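Local atomic coordinates of iota-carrageenase (Alteromonas sp. ATCC 43554, PDB entry 1KTW), a protein that cleaves the beta-1,4 linkages of iota-carrageenan, a sulfated galactan of red algal cell walls, from within the chain and with inversion of anomeric configuration. Residues A45-S50 with Q71-V76; G55-I60 with H77-S82; D369-F374 with C449-M454. One frame throughout, in Å; residues are numbered along the deposited sequence.

Interaction 1 of 3, residues A45-S50 with Q71-V76; sequences AINAIS and QMKSNV
Ile46 drives both of its branches into the bend formed by residues 71-76. CD1 meets the thioether of Met72, 3.6 Å from SD, while CG2 is set against the aliphatic run of Lys73, with CG 3.7 Å away. With CG2 trans to its own backbone N (CG1 has chi1 -67°), Ile46 splits its two branches between two hollows of the loop. Val76 offers CG2 as the knob: it enters the gap between Ile46 and Ile49, coming 3.6 Å from the carbonyl O of Ile46 and 3.8 Å from CG2 of Ile49. The outer rim is polar. Lys73, bent at chi2 and chi4, crosses Ile46 at roughly a right angle and brings NZ 2.9 Å from OD1 of Asn47, approaching from above the carbonyl plane. The same oxygen accepts from Gln43, one turn earlier. At the helix end Ser50 OG donates to Ser74 O over 2.8 Å, in the carbonyl plane and on a lone pair; a water joins Ser50 O to ND2 of Asn75. With an alanine in place of Lys73, CG2 of Ile46 would probably lose its methylene cover and OD1 of Asn47 one of its two donors. A helix on the first coils, its hollow between Ile46 and Ile49 filled by Val76 at the end of a type II turn, is consistent with the N-terminal cap of a right-handed parallel beta-helix.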
loop_
_atom_site.group_PDB
_atom_site.type_symbol
_atom_site.label_atom_id
_atom_site.label_comp_id
_atom_site.label_asym_id
_atom_site.label_seq_id
_atom_site.Cartn_x
_atom_site.Cartn_y
_atom_site.Cartn_z
ATOM N N ALA A 45 8.415 -5.707 28.370
ATOM C CA ALA A 45 7.497 -6.846 28.359
ATOM C C ALA A 45 7.889 -7.807 27.236
ATOM O O ALA A 45 7.977 -9.019 27.438
ATOM C CB ALA A 45 6.052 -6.361 28.134
ATOM N N ILE A 46 8.102 -7.249 26.047
ATOM C CA ILE A 46 8.474 -8.044 24.873
ATOM C C ILE A 46 9.803 -8.782 25.089
ATOM O O ILE A 46 9.907 -9.987 24.820
ATOM C CB ILE A 46 8.562 -7.135 23.615
ATOM C CG1 ILE A 46 7.152 -6.617 23.249
ATOM C CG2 ILE A 46 9.176 -7.906 22.441
ATOM C CD1 ILE A 46 7.160 -5.451 22.207
ATOM N N ASN A 47 10.810 -8.063 25.579
ATOM C CA ASN A 47 12.117 -8.667 25.832
ATOM C C ASN A 47 12.091 -9.774 26.898
ATOM O O ASN A 47 12.739 -10.818 26.739
ATOM C CB ASN A 47 13.139 -7.589 26.232
ATOM C CG ASN A 47 13.421 -6.601 25.100
ATOM O OD1 ASN A 47 13.113 -6.867 23.934
ATOM N ND2 ASN A 47 14.018 -5.464 25.439
ATOM N N ALA A 48 11.352 -9.553 27.982
ATOM C CA ALA A 48 11.274 -10.543 29.051
ATOM C C ALA A 48 10.630 -11.828 28.535
ATOM O O ALA A 48 11.055 -12.944 28.872
ATOM C CB ALA A 48 10.471 -9.979 30.242
ATOM N N ILE A 49 9.597 -11.674 27.711
ATOM C CA ILE A 49 8.914 -12.833 27.151
ATOM C C ILE A 49 9.809 -13.616 26.165
ATOM O O ILE A 49 9.884 -14.854 26.230
ATOM C CB ILE A 49 7.598 -12.412 26.432
ATOM C CG1 ILE A 49 6.589 -11.873 27.465
ATOM C CG2 ILE A 49 6.999 -13.622 25.668
ATOM C CD1 ILE A 49 5.268 -11.317 26.843
ATOM N N SER A 50 10.496 -12.907 25.267
ATOM C CA SER A 50 11.351 -13.575 24.272
ATOM C C SER A 50 12.539 -14.324 24.890
ATOM O O SER A 50 13.114 -15.233 24.266
ATOM C CB SER A 50 11.864 -12.561 23.248
ATOM O OG SER A 50 12.349 -13.215 22.085
ATOM N N GLN A 71 10.469 -2.536 19.094
ATOM C CA GLN A 71 11.133 -3.646 18.392
ATOM C C GLN A 71 10.529 -4.989 18.824
ATOM O O GLN A 71 10.713 -5.420 19.973
ATOM C CB GLN A 71 12.643 -3.663 18.701
ATOM C CG GLN A 71 13.357 -2.346 18.409
ATOM C CD GLN A 71 13.350 -1.997 16.942
ATOM O OE1 GLN A 71 13.920 -2.721 16.123
ATOM N NE2 GLN A 71 12.700 -0.883 16.593
ATOM N N MET A 72 9.815 -5.661 17.920
ATOM C CA MET A 72 9.210 -6.953 18.263
ATOM C C MET A 72 10.276 -8.057 18.285
ATOM O O MET A 72 11.335 -7.908 17.670
ATOM C CB MET A 72 8.081 -7.301 17.271
ATOM C CG MET A 72 6.906 -6.295 17.282
ATOM S SD MET A 72 6.034 -6.206 18.897
ATOM C CE MET A 72 5.194 -4.610 18.763
ATOM N N LYS A 73 9.989 -9.154 18.993
ATOM C CA LYS A 73 10.938 -10.271 19.139
ATOM C C LYS A 73 10.297 -11.648 18.979
ATOM O O LYS A 73 9.083 -11.779 19.076
ATOM C CB LYS A 73 11.609 -10.192 20.514
ATOM C CG LYS A 73 12.319 -8.850 20.799
ATOM C CD LYS A 73 13.554 -8.667 19.931
ATOM C CE LYS A 73 14.228 -7.286 20.122
ATOM N NZ LYS A 73 14.662 -7.032 21.538
ATOM N N SER A 74 11.130 -12.675 18.771
ATOM C CA SER A 74 10.665 -14.051 18.576
ATOM C C SER A 74 9.854 -14.644 19.724
ATOM O O SER A 74 10.151 -14.424 20.907
ATOM C CB SER A 74 11.855 -14.993 18.301
ATOM O OG SER A 74 12.533 -14.664 17.095
ATOM N N ASN A 75 8.848 -15.433 19.353
ATOM C CA ASN A 75 7.982 -16.131 20.291
ATOM C C ASN A 75 7.148 -15.227 21.232
ATOM O O ASN A 75 6.824 -15.615 22.360
ATOM C CB ASN A 75 8.822 -17.146 21.085
ATOM C CG ASN A 75 9.495 -18.191 20.183
ATOM O OD1 ASN A 75 8.829 -18.871 19.399
ATOM N ND2 ASN A 75 10.813 -18.335 20.310
ATOM N N VAL A 76 6.789 -14.035 20.749
ATOM C CA VAL A 76 5.957 -13.091 21.513
ATOM C C VAL A 76 4.569 -12.973 20.846
ATOM O O VAL A 76 4.468 -12.738 19.639
ATOM C CB VAL A 76 6.631 -11.702 21.597
ATOM C CG1 VAL A 76 5.675 -10.682 22.252
ATOM C CG2 VAL A 76 7.936 -11.819 22.435
HETATM O O HOH W 1 12.194 -17.373 22.781
#

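Interaction 2 of 3, residues G55-I60 with H77-S82. With CA (calcium ion), chain E; CA (calcium ion), chain G.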
loop_
_atom_site.group_PDB
_atom_site.type_symbol
_atom_site.label_atom_id
_atom_site.label_comp_id
_atom_site.label_asym_id
_atom_site.label_seq_id
_atom_site.Cartn_x
_atom_site.Cartn_y
_atom_site.Cartn_z
ATOM N N GLY A 55 8.662 -18.753 24.962
ATOM C CA GLY A 55 7.923 -17.497 24.852
ATOM C C GLY A 55 6.633 -17.320 25.644
ATOM O O GLY A 55 6.487 -17.848 26.744
ATOM N N GLY A 56 5.679 -16.574 25.090
ATOM C CA GLY A 56 4.449 -16.345 25.831
ATOM C C GLY A 56 3.506 -15.296 25.257
ATOM O O GLY A 56 3.722 -14.802 24.153
ATOM N N THR A 57 2.462 -14.973 26.022
ATOM C CA THR A 57 1.433 -14.013 25.625
ATOM C C THR A 57 1.443 -12.741 26.478
ATOM O O THR A 57 1.749 -12.790 27.672
ATOM C CB THR A 57 0.030 -14.668 25.721
ATOM O OG1 THR A 57 -0.051 -15.738 24.775
ATOM C CG2 THR A 57 -1.087 -13.653 25.413
ATOM N N LEU A 58 1.141 -11.605 25.850
ATOM C CA LEU A 58 1.074 -10.320 26.561
ATOM C C LEU A 58 -0.288 -9.675 26.303
ATOM O O LEU A 58 -0.656 -9.479 25.147
ATOM C CB LEU A 58 2.154 -9.365 26.060
ATOM C CG LEU A 58 2.083 -7.930 26.612
ATOM C CD1 LEU A 58 2.489 -7.933 28.089
ATOM C CD2 LEU A 58 3.007 -7.030 25.820
ATOM N N LEU A 59 -1.039 -9.354 27.358
ATOM C CA LEU A 59 -2.349 -8.698 27.179
ATOM C C LEU A 59 -2.250 -7.182 27.358
ATOM O O LEU A 59 -1.647 -6.701 28.329
ATOM C CB LEU A 59 -3.384 -9.221 28.198
ATOM C CG LEU A 59 -4.785 -8.598 28.056
ATOM C CD1 LEU A 59 -5.436 -9.133 26.766
ATOM C CD2 LEU A 59 -5.665 -8.926 29.266
ATOM N N ILE A 60 -2.819 -6.429 26.420
ATOM C CA ILE A 60 -2.851 -4.957 26.538
ATOM C C ILE A 60 -4.331 -4.693 26.886
ATOM O O ILE A 60 -5.211 -4.789 26.025
ATOM C CB ILE A 60 -2.452 -4.269 25.206
ATOM C CG1 ILE A 60 -0.981 -4.591 24.873
ATOM C CG2 ILE A 60 -2.659 -2.748 25.321
ATOM C CD1 ILE A 60 -0.447 -3.887 23.629
ATOM N N HIS A 77 3.511 -13.149 21.639
ATOM C CA HIS A 77 2.127 -13.102 21.133
ATOM C C HIS A 77 1.248 -12.077 21.898
ATOM O O HIS A 77 0.834 -12.304 23.035
ATOM C CB HIS A 77 1.550 -14.524 21.198
ATOM C CG HIS A 77 2.347 -15.517 20.396
ATOM N ND1 HIS A 77 2.122 -15.737 19.052
ATOM C CD2 HIS A 77 3.450 -16.245 20.715
ATOM C CE1 HIS A 77 3.054 -16.550 18.576
ATOM N NE2 HIS A 77 3.876 -16.874 19.563
ATOM N N ILE A 78 0.961 -10.957 21.237
ATOM C CA ILE A 78 0.195 -9.856 21.825
ATOM C C ILE A 78 -1.314 -9.868 21.526
ATOM O O ILE A 78 -1.729 -10.033 20.372
ATOM C CB ILE A 78 0.811 -8.504 21.343
ATOM C CG1 ILE A 78 2.273 -8.416 21.815
ATOM C CG2 ILE A 78 -0.039 -7.313 21.837
ATOM C CD1 ILE A 78 3.059 -7.190 21.305
ATOM N N ARG A 79 -2.127 -9.701 22.578
ATOM C CA ARG A 79 -3.587 -9.654 22.454
ATOM C C ARG A 79 -4.070 -8.303 23.019
ATOM O O ARG A 79 -3.564 -7.860 24.053
ATOM C CB ARG A 79 -4.223 -10.835 23.203
ATOM C CG ARG A 79 -3.823 -12.211 22.615
ATOM C CD ARG A 79 -4.298 -12.343 21.153
ATOM N NE ARG A 79 -3.935 -13.624 20.533
ATOM C CZ ARG A 79 -2.825 -13.852 19.834
ATOM N NH1 ARG A 79 -1.926 -12.885 19.638
ATOM N NH2 ARG A 79 -2.614 -15.066 19.321
ATOM N N VAL A 80 -5.049 -7.682 22.351
ATOM C CA VAL A 80 -5.543 -6.333 22.702
ATOM C C VAL A 80 -7.058 -6.284 22.951
ATOM O O VAL A 80 -7.837 -6.695 22.079
ATOM C CB VAL A 80 -5.208 -5.344 21.537
ATOM C CG1 VAL A 80 -5.583 -3.904 21.910
ATOM C CG2 VAL A 80 -3.711 -5.441 21.175
ATOM N N GLU A 81 -7.477 -5.758 24.112
ATOM C CA GLU A 81 -8.916 -5.699 24.442
ATOM C C GLU A 81 -9.702 -4.757 23.513
ATOM O O GLU A 81 -9.151 -3.809 22.941
ATOM C CB GLU A 81 -9.139 -5.345 25.936
ATOM C CG GLU A 81 -8.629 -6.447 26.924
ATOM C CD GLU A 81 -9.201 -6.343 28.361
ATOM O OE1 GLU A 81 -9.113 -5.257 28.974
ATOM O OE2 GLU A 81 -9.728 -7.364 28.884
ATOM N N SER A 82 -10.997 -5.034 23.384
ATOM C CA SER A 82 -11.893 -4.320 22.465
ATOM C C SER A 82 -12.142 -2.811 22.571
ATOM O O SER A 82 -12.617 -2.204 21.603
ATOM C CB SER A 82 -13.251 -5.024 22.442
ATOM O OG SER A 82 -14.022 -4.523 21.368
HETATM CA CA CA E . -10.125 -6.203 30.982
HETATM CA CA CA G . -14.028 -2.157 19.661
HETATM O O HOH W 2 -14.373 -1.948 17.015
#
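In the right-handed parallel beta-helix expected of a pectate lyase-like chain, successive coils stack strand on strand, and strands 56-60 and 77-80 are one such step. They run in register, 25° apart in direction, with Thr57 beside His77 and Ile60 beside Val80. Five backbone bonds form the ladder, from His77 N to Gly56 O (3.0 Å) through to Glu81 N to Ile60 O (3.1 Å). At Gly56 the backbone angles would press any CB against the preceding carbonyl, which calls for glycine. On one face Leu58 packs on helix 39-50, and Ile78 and Val80 on Phe113. There CD1 of Ile60 lies 3.9 Å from CG2 of Ile78, the two side chains meeting at a slant. On the other face CG2 of Thr57 rests 3.3 Å from the carbonyl O of His77, whose ring turns its edge to Gly56 O. Arg79 bends at chi2 (-62°) so that NH1 reaches back to Ile78 O, 3.0 Å away; Ser112 bonds both this NH1 and ND1 of His77. Past the ladder Glu81, whose OE1 also accepts from Asn62 N, grips a calcium ion with both carboxylate oxygens, each at 2.4 Å; Ser82 O binds a second with Asn118 and Gly119. One face is thus apolar, the other carries polar groups, and beyond them oxygens bind calcium, where the ion held by Glu81 is likely to offset its carboxylate charge.

Interaction 3 of 3, residues D369-F374 with C449-M454. With G4S (4-O-sulfo-beta-D-galactopyranose), chain D.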
loop_
_atom_site.group_PDB
_atom_site.type_symbol
_atom_site.label_atom_id
_atom_site.label_comp_id
_atom_site.label_asym_id
_atom_site.label_seq_id
_atom_site.Cartn_x
_atom_site.Cartn_y
_atom_site.Cartn_z
ATOM N N ASP A 369 -4.131 11.537 -15.881
ATOM C CA ASP A 369 -4.090 10.706 -17.083
ATOM C C ASP A 369 -5.313 9.794 -17.253
ATOM O O ASP A 369 -5.339 8.960 -18.161
ATOM C CB ASP A 369 -2.821 9.840 -17.090
ATOM C CG ASP A 369 -1.558 10.645 -17.357
ATOM O OD1 ASP A 369 -1.284 11.609 -16.614
ATOM O OD2 ASP A 369 -0.826 10.310 -18.316
ATOM N N GLN A 370 -6.313 9.943 -16.390
ATOM C CA GLN A 370 -7.528 9.134 -16.472
ATOM C C GLN A 370 -8.773 9.995 -16.814
ATOM O O GLN A 370 -9.821 9.466 -17.202
ATOM C CB GLN A 370 -7.770 8.399 -15.131
ATOM C CG GLN A 370 -6.651 7.431 -14.662
ATOM C CD GLN A 370 -6.893 6.862 -13.242
ATOM O OE1 GLN A 370 -7.576 7.480 -12.410
ATOM N NE2 GLN A 370 -6.314 5.690 -12.963
ATOM N N LEU A 371 -8.648 11.316 -16.679
ATOM C CA LEU A 371 -9.775 12.221 -16.925
ATOM C C LEU A 371 -10.343 12.242 -18.347
ATOM O O LEU A 371 -11.512 12.576 -18.542
ATOM C CB LEU A 371 -9.404 13.656 -16.526
ATOM C CG LEU A 371 -9.022 13.925 -15.061
ATOM C CD1 LEU A 371 -8.621 15.409 -14.902
ATOM C CD2 LEU A 371 -10.193 13.591 -14.147
ATOM N N ASP A 372 -9.530 11.899 -19.337
ATOM C CA ASP A 372 -10.015 11.920 -20.714
ATOM C C ASP A 372 -11.028 10.802 -20.998
ATOM O O ASP A 372 -11.689 10.799 -22.046
ATOM C CB ASP A 372 -8.836 11.835 -21.690
ATOM C CG ASP A 372 -7.903 13.049 -21.598
ATOM O OD1 ASP A 372 -8.197 14.012 -20.841
ATOM O OD2 ASP A 372 -6.866 13.039 -22.289
ATOM N N TYR A 373 -11.166 9.865 -20.060
ATOM C CA TYR A 373 -12.112 8.756 -20.234
ATOM C C TYR A 373 -13.548 9.149 -19.899
ATOM O O TYR A 373 -14.461 8.314 -19.963
ATOM C CB TYR A 373 -11.665 7.522 -19.405
ATOM C CG TYR A 373 -10.384 6.906 -19.933
ATOM C CD1 TYR A 373 -10.328 6.383 -21.227
ATOM C CD2 TYR A 373 -9.210 6.917 -19.178
ATOM C CE1 TYR A 373 -9.135 5.898 -21.764
ATOM C CE2 TYR A 373 -8.001 6.430 -19.711
ATOM C CZ TYR A 373 -7.979 5.929 -21.009
ATOM O OH TYR A 373 -6.797 5.487 -21.565
ATOM N N PHE A 374 -13.761 10.419 -19.542
ATOM C CA PHE A 374 -15.117 10.893 -19.254
ATOM C C PHE A 374 -15.809 11.308 -20.561
ATOM O O PHE A 374 -16.999 11.613 -20.569
ATOM C CB PHE A 374 -15.104 12.103 -18.304
ATOM C CG PHE A 374 -14.969 11.743 -16.835
ATOM C CD1 PHE A 374 -15.911 10.922 -16.217
ATOM C CD2 PHE A 374 -13.916 12.247 -16.076
ATOM C CE1 PHE A 374 -15.808 10.607 -14.855
ATOM C CE2 PHE A 374 -13.799 11.940 -14.713
ATOM C CZ PHE A 374 -14.752 11.118 -14.103
ATOM N N CYS A 449 -12.047 17.828 -19.874
ATOM C CA CYS A 449 -11.881 18.529 -18.593
ATOM C C CYS A 449 -10.822 19.639 -18.665
ATOM O O CYS A 449 -9.860 19.546 -19.429
ATOM C CB CYS A 449 -11.489 17.538 -17.476
ATOM S SG CYS A 449 -12.726 16.273 -16.982
ATOM N N ASN A 450 -11.015 20.684 -17.856
ATOM C CA ASN A 450 -10.091 21.823 -17.770
ATOM C C ASN A 450 -9.119 21.471 -16.627
ATOM O O ASN A 450 -9.401 21.744 -15.461
ATOM C CB ASN A 450 -10.896 23.096 -17.419
ATOM C CG ASN A 450 -10.044 24.361 -17.415
ATOM O OD1 ASN A 450 -8.826 24.313 -17.239
ATOM N ND2 ASN A 450 -10.699 25.509 -17.590
ATOM N N TYR A 451 -7.979 20.880 -16.972
ATOM C CA TYR A 451 -7.002 20.417 -15.985
ATOM C C TYR A 451 -6.637 21.313 -14.806
ATOM O O TYR A 451 -6.653 20.856 -13.657
ATOM C CB TYR A 451 -5.696 19.987 -16.670
ATOM C CG TYR A 451 -5.764 18.718 -17.510
ATOM C CD1 TYR A 451 -6.944 17.980 -17.631
ATOM C CD2 TYR A 451 -4.645 18.290 -18.226
ATOM C CE1 TYR A 451 -7.005 16.847 -18.461
ATOM C CE2 TYR A 451 -4.696 17.166 -19.048
ATOM C CZ TYR A 451 -5.875 16.453 -19.169
ATOM O OH TYR A 451 -5.924 15.378 -20.037
ATOM N N TYR A 452 -6.303 22.571 -15.079
ATOM C CA TYR A 452 -5.890 23.491 -14.029
ATOM C C TYR A 452 -6.852 24.666 -13.773
ATOM O O TYR A 452 -6.680 25.406 -12.800
ATOM C CB TYR A 452 -4.474 24.000 -14.349
ATOM C CG TYR A 452 -3.429 22.890 -14.371
ATOM C CD1 TYR A 452 -2.999 22.288 -13.186
ATOM C CD2 TYR A 452 -2.908 22.409 -15.578
ATOM C CE1 TYR A 452 -2.076 21.229 -13.199
ATOM C CE2 TYR A 452 -1.987 21.351 -15.603
ATOM C CZ TYR A 452 -1.579 20.768 -14.410
ATOM O OH TYR A 452 -0.686 19.718 -14.427
ATOM N N GLY A 453 -7.872 24.819 -14.618
ATOM C CA GLY A 453 -8.829 25.908 -14.430
ATOM C C GLY A 453 -10.213 25.507 -13.927
ATOM O O GLY A 453 -11.091 26.364 -13.744
ATOM N N MET A 454 -10.425 24.210 -13.697
ATOM C CA MET A 454 -11.716 23.720 -13.221
ATOM C C MET A 454 -12.062 24.158 -11.795
ATOM O O MET A 454 -11.221 24.706 -11.071
ATOM C CB MET A 454 -11.770 22.184 -13.299
ATOM C CG MET A 454 -10.782 21.461 -12.385
ATOM S SD MET A 454 -11.123 19.661 -12.261
ATOM C CE MET A 454 -10.468 19.119 -13.796
HETATM C C1 G4S D . 2.757 19.604 -17.937
HETATM C C2 G4S D . 3.321 18.861 -16.737
HETATM C C3 G4S D . 2.355 18.999 -15.580
HETATM C C4 G4S D . 2.086 20.479 -15.283
HETATM C C5 G4S D . 1.580 21.148 -16.550
HETATM C C6 G4S D . 1.362 22.635 -16.384
HETATM O O1 G4S D . 3.660 19.547 -18.980
HETATM O O2 G4S D . 3.500 17.490 -17.052
HETATM O O3 G4S D . 2.914 18.351 -14.433
HETATM O O4 G4S D . 3.293 21.128 -14.848
HETATM O O5 G4S D . 2.546 20.979 -17.603
HETATM O O6 G4S D . 1.341 23.280 -17.650
HETATM S S G4S D . 3.254 21.765 -13.385
HETATM O O7 G4S D . 4.634 22.049 -12.941
HETATM O O8 G4S D . 2.636 20.807 -12.449
HETATM O O9 G4S D . 2.460 23.008 -13.402
HETATM O O HOH W 3 -10.554 15.010 -19.835
#
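Tyr451 turns the edge of its ring to the carboxylate of Asp372, although the two side chains cross at about a right angle. Its hydroxyl donates to OD1 across 2.8 Å, arriving on the syn side of the carboxylate and 24° out of its plane. With CG anti to the carbonyl carbon (chi1 -69°) the ring is directed towards Asp372; chi2 only sets its plane, which ends nearly level with the carboxylate, 15° from it. OD1 is used twice: a water 2.8 Å away donates to it and accepts from the backbone N of Cys449. Arg447 adds a cation-pi contact to the ring. These are two loop segments, one after strand 364-366 and one after strand 438-440, of what is probably a parallel beta-helix. The disulfide from Cys449 to Cys381, farther along the loop after 369-374, ties the same two loops, and the sulfur is itself packed: Leu371 CB and Phe374 CD2 each lie 4.3 Å from SG. Leu371 and Tyr451 run antiparallel alongside each other, with CD1 of the leucine 4.1 Å from CD1 of the ring, and the same methyl meets CE of Met454. An Asx motif shapes the bend before Met454, OD1 of Asn450 accepting from Gly453 N. Next to Tyr451, the ring of Tyr452 lies against the bound 4-O-sulfogalactose, CE2 3.7 Å from its C6, while its hydroxyl is hydrogen-bonded to Gln368.

From the N terminus, helix 39-50 leads through a short loop into strand 56-60. Interaction 1 closes a loop of 20 residues between helix 39-50 and the 71-76 turn, and interaction 2 closes a shorter one between strands 56-60 and 76-80. The two cross, their segments alternating along the chain, and they touch: Ile49 packs on Gly55, Gly56 and Leu58, and Asn75 O probably accepts from Gly56 N. Helix, turn and first coils are thereby joined into what is probably the N-terminal end of a parallel beta-helix. Interaction 3 comes in series, bringing together segments with 74 residues between them. Its centre lies about 50 Å from that of interaction 2, on the opposite side of the chain's centre, beside bound sugar.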